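Local coordinates for protein phosphoethanolamine N-methyltransferase 1 (Haemonchus contortus, PDB 4KRG) that probably catalyses the S-adenosylmethionine-dependent methylation of phosphoethanolamine, the entry step of nematode phosphocholine synthesis, at residues A[274-280]-A[309-313]; A[314-319]-A[345-350]; A[331-335]-A[351-355]. All coordinates share one frame; numbering follows the deposited sequence.

Interaction 1: A[274-280]-A[309-313]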
loop_
_atom_site.group_PDB
_atom_site.type_symbol
_atom_site.label_atom_id
_atom_site.label_comp_id
_atom_site.label_asym_id
_atom_site.label_seq_id
_atom_site.Cartn_x
_atom_site.Cartn_y
_atom_site.Cartn_z
ATOM N N GLU A 274 -4.708 18.348 -9.897
ATOM C CA GLU A 274 -5.680 18.844 -8.926
ATOM C C GLU A 274 -5.055 19.891 -8.009
ATOM O O GLU A 274 -4.209 19.570 -7.168
ATOM C CB GLU A 274 -6.283 17.710 -8.086
ATOM C CG GLU A 274 -7.534 18.155 -7.335
ATOM C CD GLU A 274 -8.004 17.192 -6.258
ATOM O OE1 GLU A 274 -7.150 16.620 -5.543
ATOM O OE2 GLU A 274 -9.239 17.031 -6.113
ATOM N N LYS A 275 -5.475 21.140 -8.182
ATOM C CA LYS A 275 -4.934 22.254 -7.404
ATOM C C LYS A 275 -5.562 22.407 -6.017
ATOM O O LYS A 275 -4.990 23.058 -5.143
ATOM C CB LYS A 275 -5.103 23.564 -8.169
ATOM C CG LYS A 275 -4.400 23.605 -9.506
ATOM C CD LYS A 275 -4.544 24.983 -10.146
ATOM C CE LYS A 275 -6.004 25.325 -10.407
ATOM N NZ LYS A 275 -6.158 26.497 -11.317
ATOM N N TYR A 276 -6.741 21.818 -5.833
ATOM C CA TYR A 276 -7.482 21.872 -4.573
ATOM C C TYR A 276 -8.674 20.936 -4.724
ATOM O O TYR A 276 -8.954 20.488 -5.829
ATOM C CB TYR A 276 -7.951 23.297 -4.274
ATOM C CG TYR A 276 -8.787 23.896 -5.372
ATOM C CD1 TYR A 276 -10.165 23.734 -5.386
ATOM C CD2 TYR A 276 -8.199 24.611 -6.408
ATOM C CE1 TYR A 276 -10.932 24.264 -6.393
ATOM C CE2 TYR A 276 -8.961 25.150 -7.425
ATOM C CZ TYR A 276 -10.327 24.974 -7.412
ATOM O OH TYR A 276 -11.097 25.498 -8.417
ATOM N N SER A 277 -9.380 20.641 -3.636
ATOM C CA SER A 277 -10.576 19.796 -3.720
ATOM C C SER A 277 -11.812 20.680 -3.686
ATOM O O SER A 277 -11.808 21.715 -3.023
ATOM C CB SER A 277 -10.612 18.790 -2.565
ATOM O OG SER A 277 -11.800 18.011 -2.601
ATOM N N TRP A 278 -12.875 20.296 -4.389
ATOM C CA TRP A 278 -14.072 21.128 -4.352
ATOM C C TRP A 278 -14.672 21.166 -2.963
ATOM O O TRP A 278 -15.385 22.096 -2.617
ATOM C CB TRP A 278 -15.117 20.724 -5.398
ATOM C CG TRP A 278 -15.883 19.442 -5.192
ATOM C CD1 TRP A 278 -15.683 18.267 -5.847
ATOM C CD2 TRP A 278 -17.023 19.242 -4.343
ATOM N NE1 TRP A 278 -16.606 17.335 -5.444
ATOM C CE2 TRP A 278 -17.443 17.904 -4.523
ATOM C CE3 TRP A 278 -17.724 20.047 -3.443
ATOM C CZ2 TRP A 278 -18.524 17.359 -3.829
ATOM C CZ3 TRP A 278 -18.796 19.506 -2.756
ATOM C CH2 TRP A 278 -19.187 18.175 -2.954
ATOM N N THR A 279 -14.342 20.160 -2.161
ATOM C CA THR A 279 -14.905 20.040 -0.825
ATOM C C THR A 279 -14.225 20.969 0.177
ATOM O O THR A 279 -14.702 21.120 1.297
ATOM C CB THR A 279 -14.807 18.594 -0.315
ATOM O OG1 THR A 279 -13.430 18.220 -0.248
ATOM C CG2 THR A 279 -15.527 17.644 -1.249
ATOM N N ASP A 280 -13.106 21.575 -0.220
ATOM C CA ASP A 280 -12.373 22.488 0.658
ATOM C C ASP A 280 -13.278 23.573 1.213
ATOM O O ASP A 280 -13.324 23.796 2.425
ATOM C CB ASP A 280 -11.220 23.177 -0.085
ATOM C CG ASP A 280 -10.155 22.210 -0.549
ATOM O OD1 ASP A 280 -10.230 21.023 -0.196
ATOM O OD2 ASP A 280 -9.232 22.651 -1.264
ATOM N N PHE A 309 -13.720 12.640 -7.527
ATOM C CA PHE A 309 -13.384 13.973 -7.042
ATOM C C PHE A 309 -13.942 14.272 -5.655
ATOM O O PHE A 309 -13.644 15.316 -5.071
ATOM C CB PHE A 309 -13.853 15.023 -8.050
ATOM C CG PHE A 309 -13.373 14.756 -9.447
ATOM C CD1 PHE A 309 -12.017 14.656 -9.714
ATOM C CD2 PHE A 309 -14.270 14.584 -10.488
ATOM C CE1 PHE A 309 -11.564 14.393 -10.993
ATOM C CE2 PHE A 309 -13.824 14.330 -11.766
ATOM C CZ PHE A 309 -12.464 14.233 -12.020
ATOM N N LEU A 310 -14.755 13.359 -5.135
ATOM C CA LEU A 310 -15.297 13.514 -3.789
ATOM C C LEU A 310 -14.302 12.953 -2.774
ATOM O O LEU A 310 -14.216 11.741 -2.570
ATOM C CB LEU A 310 -16.655 12.817 -3.661
ATOM C CG LEU A 310 -17.389 12.929 -2.320
ATOM C CD1 LEU A 310 -17.504 14.386 -1.896
ATOM C CD2 LEU A 310 -18.765 12.305 -2.416
ATOM N N HIS A 311 -13.539 13.849 -2.158
ATOM C CA HIS A 311 -12.554 13.464 -1.156
ATOM C C HIS A 311 -12.140 14.669 -0.321
ATOM O O HIS A 311 -12.649 15.771 -0.506
ATOM C CB HIS A 311 -11.330 12.806 -1.810
ATOM C CG HIS A 311 -10.484 13.751 -2.609
ATOM N ND1 HIS A 311 -9.108 13.680 -2.633
ATOM C CD2 HIS A 311 -10.819 14.783 -3.420
ATOM C CE1 HIS A 311 -8.632 14.624 -3.421
ATOM N NE2 HIS A 311 -9.650 15.311 -3.911
ATOM N N VAL A 312 -11.210 14.435 0.598
ATOM C CA VAL A 312 -10.727 15.439 1.533
ATOM C C VAL A 312 -9.344 15.872 1.085
ATOM O O VAL A 312 -8.512 15.031 0.739
ATOM C CB VAL A 312 -10.611 14.842 2.954
ATOM C CG1 VAL A 312 -9.940 15.823 3.904
ATOM C CG2 VAL A 312 -11.972 14.426 3.478
ATOM N N ASN A 313 -9.099 17.177 1.078
ATOM C CA ASN A 313 -7.792 17.704 0.706
ATOM C C ASN A 313 -6.871 17.626 1.916
ATOM O O ASN A 313 -6.709 18.598 2.659
ATOM C CB ASN A 313 -7.924 19.145 0.216
ATOM C CG ASN A 313 -6.654 19.675 -0.399
ATOM O OD1 ASN A 313 -5.576 19.099 -0.232
ATOM N ND2 ASN A 313 -6.772 20.788 -1.120
HETATM O O HOH W 1 -12.168 17.548 -5.485
HETATM O O HOH W 2 -4.821 22.882 -2.106
HETATM O O HOH W 3 -11.118 19.026 1.395
#
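Glu274 OE2 meets His311 at the ring edge, near its plane, the two side chains coming from opposite directions. Carboxylate and imidazole are nearly coplanar, 11° between planes. His311 NE2 donates to Glu274 OE2 over 2.8 Å, and OE2 accepts through its syn lone pair. The extended chain of Glu274 carries the carboxylate there. Water 1 joins Glu274 OE2 to Trp278 N and Phe309 O.

Thr279 OG1 sits between its backbone N and carbonyl carbon (chi1 61°). From there Thr279 OG1 donates to His311 O over 2.6 Å, almost in line with the C=O. Thr279 CG2 is left over the centre of the Trp278 ring. Leu310 CD1 packs against Trp278 CZ2 at 3.7 Å.

Asp280 OD2 takes two bonds. Ser277 N comes to Asp280 OD2 from above the carboxylate plane, at 3.1 Å. Asn313 ND2, also 3.1 Å from Asp280 OD2, lies on the syn side and only slightly across the plane. Asn313 OD1 caps helix 314-321 at Leu316 N.

Directed polar bonds thus join the loop after helix 249-271 to the loop between strand 297-302 and helix 314-321. Glu274 would probably raise the basicity of His311, and the two donors on Asp280 OD2 should favour its charged form.

Interaction 2: A[314-319]-A[345-350]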
loop_
_atom_site.group_PDB
_atom_site.type_symbol
_atom_site.label_atom_id
_atom_site.label_comp_id
_atom_site.label_asym_id
_atom_site.label_seq_id
_atom_site.Cartn_x
_atom_site.Cartn_y
_atom_site.Cartn_z
ATOM N N SER A 314 -6.278 16.452 2.107
ATOM C CA SER A 314 -5.486 16.173 3.295
ATOM C C SER A 314 -4.241 17.048 3.385
ATOM O O SER A 314 -3.763 17.353 4.481
ATOM C CB SER A 314 -5.122 14.687 3.354
ATOM O OG SER A 314 -6.269 13.906 3.647
ATOM N N HIS A 315 -3.712 17.452 2.236
ATOM C CA HIS A 315 -2.571 18.347 2.241
ATOM C C HIS A 315 -2.962 19.718 2.763
ATOM O O HIS A 315 -2.243 20.302 3.565
ATOM C CB HIS A 315 -1.912 18.420 0.867
ATOM C CG HIS A 315 -0.954 17.297 0.617
ATOM N ND1 HIS A 315 -1.329 16.114 0.022
ATOM C CD2 HIS A 315 0.360 17.170 0.919
ATOM C CE1 HIS A 315 -0.287 15.308 -0.045
ATOM N NE2 HIS A 315 0.753 15.922 0.491
ATOM N N LEU A 316 -4.116 20.216 2.336
ATOM C CA LEU A 316 -4.603 21.494 2.837
ATOM C C LEU A 316 -4.957 21.392 4.321
ATOM O O LEU A 316 -4.731 22.326 5.093
ATOM C CB LEU A 316 -5.812 21.960 2.028
ATOM C CG LEU A 316 -6.395 23.297 2.474
ATOM C CD1 LEU A 316 -5.380 24.401 2.226
ATOM C CD2 LEU A 316 -7.686 23.576 1.742
ATOM N N LEU A 317 -5.504 20.248 4.717
ATOM C CA LEU A 317 -5.805 20.004 6.116
ATOM C C LEU A 317 -4.540 20.142 6.954
ATOM O O LEU A 317 -4.490 20.949 7.869
ATOM C CB LEU A 317 -6.408 18.616 6.292
ATOM C CG LEU A 317 -7.025 18.350 7.660
ATOM C CD1 LEU A 317 -8.169 19.302 7.900
ATOM C CD2 LEU A 317 -7.516 16.914 7.745
ATOM N N ALA A 318 -3.514 19.368 6.618
ATOM C CA ALA A 318 -2.244 19.431 7.331
ATOM C C ALA A 318 -1.630 20.830 7.325
ATOM O O ALA A 318 -1.028 21.258 8.309
ATOM C CB ALA A 318 -1.269 18.438 6.750
ATOM N N GLU A 319 -1.764 21.539 6.212
ATOM C CA GLU A 319 -1.186 22.877 6.112
ATOM C C GLU A 319 -1.895 23.871 7.016
ATOM O O GLU A 319 -1.261 24.564 7.808
ATOM C CB GLU A 319 -1.217 23.395 4.673
ATOM C CG GLU A 319 -0.665 24.811 4.567
ATOM C CD GLU A 319 -0.833 25.425 3.197
ATOM O OE1 GLU A 319 -1.749 25.004 2.458
ATOM O OE2 GLU A 319 -0.049 26.340 2.862
ATOM N N GLN A 345 4.380 17.097 -3.287
ATOM C CA GLN A 345 4.244 18.080 -2.216
ATOM C C GLN A 345 5.360 17.977 -1.177
ATOM O O GLN A 345 5.851 18.991 -0.687
ATOM C CB GLN A 345 2.874 17.972 -1.547
ATOM C CG GLN A 345 1.719 18.133 -2.518
ATOM C CD GLN A 345 1.689 19.499 -3.180
ATOM O OE1 GLN A 345 1.964 20.515 -2.543
ATOM N NE2 GLN A 345 1.358 19.529 -4.466
ATOM N N LYS A 346 5.761 16.755 -0.845
ATOM C CA LYS A 346 6.799 16.539 0.155
ATOM C C LYS A 346 6.477 17.199 1.496
ATOM O O LYS A 346 7.315 17.899 2.061
ATOM C CB LYS A 346 8.163 16.995 -0.363
ATOM C CG LYS A 346 8.547 16.322 -1.658
ATOM C CD LYS A 346 10.008 16.541 -2.026
ATOM C CE LYS A 346 10.328 15.917 -3.384
ATOM N NZ LYS A 346 9.453 16.469 -4.462
ATOM N N ASP A 347 5.254 16.981 1.978
ATOM C CA ASP A 347 4.863 17.321 3.344
ATOM C C ASP A 347 4.772 16.010 4.113
ATOM O O ASP A 347 3.815 15.247 3.943
ATOM C CB ASP A 347 3.508 18.030 3.368
ATOM C CG ASP A 347 3.128 18.528 4.756
ATOM O OD1 ASP A 347 3.662 17.996 5.751
ATOM O OD2 ASP A 347 2.294 19.456 4.860
ATOM N N GLN A 348 5.764 15.761 4.964
ATOM C CA GLN A 348 5.903 14.479 5.641
ATOM C C GLN A 348 4.782 14.213 6.647
ATOM O O GLN A 348 4.608 13.088 7.120
ATOM C CB GLN A 348 7.276 14.379 6.318
ATOM C CG GLN A 348 7.488 15.356 7.464
ATOM C CD GLN A 348 6.976 14.835 8.801
ATOM O OE1 GLN A 348 7.037 13.635 9.082
ATOM N NE2 GLN A 348 6.465 15.738 9.626
ATOM N N ARG A 349 4.020 15.248 6.966
ATOM C CA ARG A 349 2.916 15.109 7.899
ATOM C C ARG A 349 1.734 14.357 7.294
ATOM O O ARG A 349 0.856 13.900 8.019
ATOM C CB ARG A 349 2.458 16.485 8.376
ATOM C CG ARG A 349 3.523 17.292 9.096
ATOM C CD ARG A 349 3.023 18.688 9.369
ATOM N NE ARG A 349 2.745 19.387 8.119
ATOM C CZ ARG A 349 2.323 20.644 8.027
ATOM N NH1 ARG A 349 2.124 21.373 9.119
ATOM N NH2 ARG A 349 2.101 21.172 6.831
ATOM N N VAL A 350 1.714 14.238 5.967
ATOM C CA VAL A 350 0.578 13.639 5.267
ATOM C C VAL A 350 0.921 12.232 4.805
ATOM O O VAL A 350 1.936 12.027 4.140
ATOM C CB VAL A 350 0.139 14.481 4.043
ATOM C CG1 VAL A 350 -1.016 13.809 3.324
ATOM C CG2 VAL A 350 -0.276 15.867 4.476
HETATM O O HOH W 4 0.524 19.819 2.929
HETATM O O HOH W 5 3.134 14.861 0.954
HETATM O O HOH W 6 1.467 24.288 8.442
#
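Helix 314-321 packs here on the turn that leads from helix 332-345 into strand 350-354, in a partly buried contact of apolar and CH-pi type. No direct hydrogen bond crosses it. His315 is the central side chain, held between two aliphatic groups. Gln345 CG lies over one face of the imidazole, 4.0 Å from the centroid. Val350 CG1 covers the opposite face at the same distance, likewise offset toward the rim. Asp347 CB comes near the ring edge, and water 5 lies in the ring plane, 2.6 Å from His315 NE2. The same water accepts from Asp347 N.

Val350 works with both branches. Its CG1 is anti to the backbone N (chi1 179°) and faces the His315 ring, while Val350 CG2 meets Ala318 CB, one turn on, at 3.6 Å. Ala318 also touches Val325 on strand 324-329, so the small methyl lies close to the sheet.

Arg349 grips Asp347 side-on. Arg349 NE donates to Asp347 OD1, and Arg349 NH2 donates to Asp347 OD2 over 2.6 Å. Arg349 N also donates to Asp347 OD1, which closes an Asx turn. The paired bonds hold the orientation of the guanidinium, and one face lies under Ala318 O. That oxygen is 3.3 Å from Arg349 NH1, but the angle is too poor for a hydrogen bond. Water 6 instead links Arg349 NH1 to Glu319 O. Water 4 donates to both His315 O and Asp347 OD2.

The salt bridge is therefore internal to the turn, and the polar links to the helix run through water. The two charges probably largely balance within the turn, and the cationic face near Ala318 O should be electrostatically favourable. Apolar cover on both faces probably limits how His315 can tilt.

Interaction 3: A[331-335]-A[351-355]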
loop_
_atom_site.group_PDB
_atom_site.type_symbol
_atom_site.label_atom_id
_atom_site.label_comp_id
_atom_site.label_asym_id
_atom_site.label_seq_id
_atom_site.Cartn_x
_atom_site.Cartn_y
_atom_site.Cartn_z
ATOM N N LYS A 331 -9.946 2.874 -3.306
ATOM C CA LYS A 331 -9.826 2.658 -4.747
ATOM C C LYS A 331 -8.354 2.679 -5.166
ATOM O O LYS A 331 -7.701 3.721 -5.081
ATOM C CB LYS A 331 -10.604 3.731 -5.516
ATOM C CG LYS A 331 -12.048 3.931 -5.065
ATOM C CD LYS A 331 -13.018 3.048 -5.845
ATOM C CE LYS A 331 -14.475 3.469 -5.636
ATOM N NZ LYS A 331 -14.953 3.252 -4.244
ATOM N N GLU A 332 -7.841 1.533 -5.612
ATOM C CA GLU A 332 -6.419 1.387 -5.942
ATOM C C GLU A 332 -5.859 2.486 -6.842
ATOM O O GLU A 332 -4.779 3.012 -6.585
ATOM C CB GLU A 332 -6.146 0.023 -6.585
ATOM C CG GLU A 332 -6.374 -1.162 -5.671
ATOM C CD GLU A 332 -7.772 -1.749 -5.793
ATOM O OE1 GLU A 332 -8.699 -1.025 -6.208
ATOM O OE2 GLU A 332 -7.946 -2.945 -5.474
ATOM N N TYR A 333 -6.596 2.827 -7.897
ATOM C CA TYR A 333 -6.109 3.785 -8.881
ATOM C C TYR A 333 -6.045 5.177 -8.292
ATOM O O TYR A 333 -5.190 5.977 -8.660
ATOM C CB TYR A 333 -7.022 3.815 -10.101
ATOM C CG TYR A 333 -6.996 2.562 -10.939
ATOM C CD1 TYR A 333 -5.809 1.885 -11.184
ATOM C CD2 TYR A 333 -8.161 2.061 -11.494
ATOM C CE1 TYR A 333 -5.790 0.740 -11.959
ATOM C CE2 TYR A 333 -8.152 0.922 -12.269
ATOM C CZ TYR A 333 -6.964 0.263 -12.498
ATOM O OH TYR A 333 -6.964 -0.873 -13.269
ATOM N N LEU A 334 -6.968 5.461 -7.383
ATOM C CA LEU A 334 -7.075 6.787 -6.791
ATOM C C LEU A 334 -6.069 6.919 -5.648
ATOM O O LEU A 334 -5.506 7.984 -5.416
ATOM C CB LEU A 334 -8.518 7.053 -6.351
ATOM C CG LEU A 334 -9.524 6.722 -7.465
ATOM C CD1 LEU A 334 -10.956 6.972 -7.059
ATOM C CD2 LEU A 334 -9.213 7.485 -8.724
ATOM N N TYR A 335 -5.813 5.810 -4.968
ATOM C CA TYR A 335 -4.753 5.753 -3.968
ATOM C C TYR A 335 -3.397 6.056 -4.605
ATOM O O TYR A 335 -2.609 6.826 -4.053
ATOM C CB TYR A 335 -4.766 4.385 -3.283
ATOM C CG TYR A 335 -3.502 3.955 -2.557
ATOM C CD1 TYR A 335 -3.151 4.502 -1.329
ATOM C CD2 TYR A 335 -2.709 2.939 -3.069
ATOM C CE1 TYR A 335 -2.010 4.075 -0.658
ATOM C CE2 TYR A 335 -1.576 2.499 -2.407
ATOM C CZ TYR A 335 -1.229 3.070 -1.207
ATOM O OH TYR A 335 -0.103 2.620 -0.558
ATOM N N ARG A 351 0.082 11.266 5.174
ATOM C CA ARG A 351 0.314 9.864 4.833
ATOM C C ARG A 351 -0.962 9.254 4.270
ATOM O O ARG A 351 -2.060 9.665 4.631
ATOM C CB ARG A 351 0.756 9.073 6.070
ATOM C CG ARG A 351 1.873 9.703 6.874
ATOM C CD ARG A 351 3.196 9.635 6.173
ATOM N NE ARG A 351 4.220 10.428 6.851
ATOM C CZ ARG A 351 5.048 9.961 7.778
ATOM N NH1 ARG A 351 4.992 8.687 8.150
ATOM N NH2 ARG A 351 5.941 10.769 8.329
ATOM N N PHE A 352 -0.818 8.278 3.383
ATOM C CA PHE A 352 -1.965 7.575 2.821
ATOM C C PHE A 352 -1.773 6.086 2.993
ATOM O O PHE A 352 -0.648 5.603 3.086
ATOM C CB PHE A 352 -2.124 7.878 1.323
ATOM C CG PHE A 352 -2.378 9.322 1.022
ATOM C CD1 PHE A 352 -3.675 9.799 0.880
ATOM C CD2 PHE A 352 -1.317 10.213 0.890
ATOM C CE1 PHE A 352 -3.913 11.151 0.611
ATOM C CE2 PHE A 352 -1.547 11.557 0.627
ATOM C CZ PHE A 352 -2.847 12.025 0.486
ATOM N N GLY A 353 -2.881 5.362 3.043
ATOM C CA GLY A 353 -2.849 3.915 3.037
ATOM C C GLY A 353 -4.011 3.445 2.195
ATOM O O GLY A 353 -5.011 4.147 2.064
ATOM N N TRP A 354 -3.876 2.269 1.600
ATOM C CA TRP A 354 -5.006 1.645 0.940
ATOM C C TRP A 354 -5.520 0.513 1.820
ATOM O O TRP A 354 -4.738 -0.257 2.381
ATOM C CB TRP A 354 -4.632 1.105 -0.445
ATOM C CG TRP A 354 -5.750 0.322 -1.072
ATOM C CD1 TRP A 354 -6.719 0.797 -1.900
ATOM C CD2 TRP A 354 -6.034 -1.078 -0.888
ATOM N NE1 TRP A 354 -7.584 -0.214 -2.251
ATOM C CE2 TRP A 354 -7.185 -1.361 -1.645
ATOM C CE3 TRP A 354 -5.422 -2.092 -0.154
ATOM C CZ2 TRP A 354 -7.737 -2.648 -1.686
ATOM C CZ3 TRP A 354 -5.972 -3.360 -0.203
ATOM C CH2 TRP A 354 -7.120 -3.628 -0.964
ATOM N N ASN A 355 -6.839 0.428 1.942
ATOM C CA ASN A 355 -7.487 -0.725 2.541
ATOM C C ASN A 355 -8.716 -1.087 1.719
ATOM O O ASN A 355 -9.266 -0.247 1.019
ATOM C CB ASN A 355 -7.886 -0.432 3.984
ATOM C CG ASN A 355 -6.726 0.050 4.811
ATOM O OD1 ASN A 355 -6.364 1.222 4.752
ATOM N ND2 ASN A 355 -6.131 -0.851 5.589
HETATM O O HOH W 7 0.664 4.195 1.314
#
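Tyr335 lays one face of its ring against Trp354 CB. The methylene carbon sits 3.6 Å from the ring centroid and only 7° off the normal, a CH-pi contact over the centre of the ring. The backbone of the strand runs past the same side chain: Tyr335 CE1 is 3.4 Å from Trp354 N. Phe352 CB approaches Tyr335 CE1 at 4.3 Å. The indole itself turns off to the side, and its five-membered ring is inclined at 57° to the phenol, neither stacked nor edge-to-face.

Trp354 reaches the start of the helix instead. With its CG anti to the backbone N (chi1 174°), the indole projects from the strand and Trp354 NE1 comes 3.7 Å from Glu332 CG. Glu332 bends at chi2 and its carboxylate runs on past the indole, the two planes not far from parallel. Trp354 NE1 makes a weak hydrogen bond to Thr330 O, just before the helix.

These groups belong to a beta-alpha-beta unit of strand 324-329, helix 332-345 and strand 350-354. Lys331 is the N-cap residue, and the first helical turn is closed by Tyr335 N donating to Lys331 O. The contact joins this first turn to the end of strand 350-354, which runs parallel to strand 324-329.

Further out, the polar ends are held by neighbours. Water 7 is 2.6 Å from Tyr335 OH and donates to Phe352 O, and the phenol also hydrogen-bonds Ser216 OG on strand 208-218. Helix 189-198 supplies Arg197, which forms a salt bridge with Glu332 OE2, and Ile193, which touches both Glu332 and Tyr335.

Interactions 1 and 3 are buried, whereas interaction 2 is partly exposed. Interactions 2 and 3 share two elements: helix 332-345, at its end in one and its start in the other, and strand 350-354. They meet where His315 CE1 packs on Phe352 CE2 at 4.0 Å. Interaction 1 leads directly into the helix of interaction 2, and Asp280 OD2 lies 3.5 Å from Leu316 CD2. Between two loops, interaction 1 uses direct hydrogen bonds supplemented by water. Interaction 2 combines apolar packing with water bridges, and no direct hydrogen bond crosses it. Interaction 3, nearest the chain centre, is mainly aromatic packing.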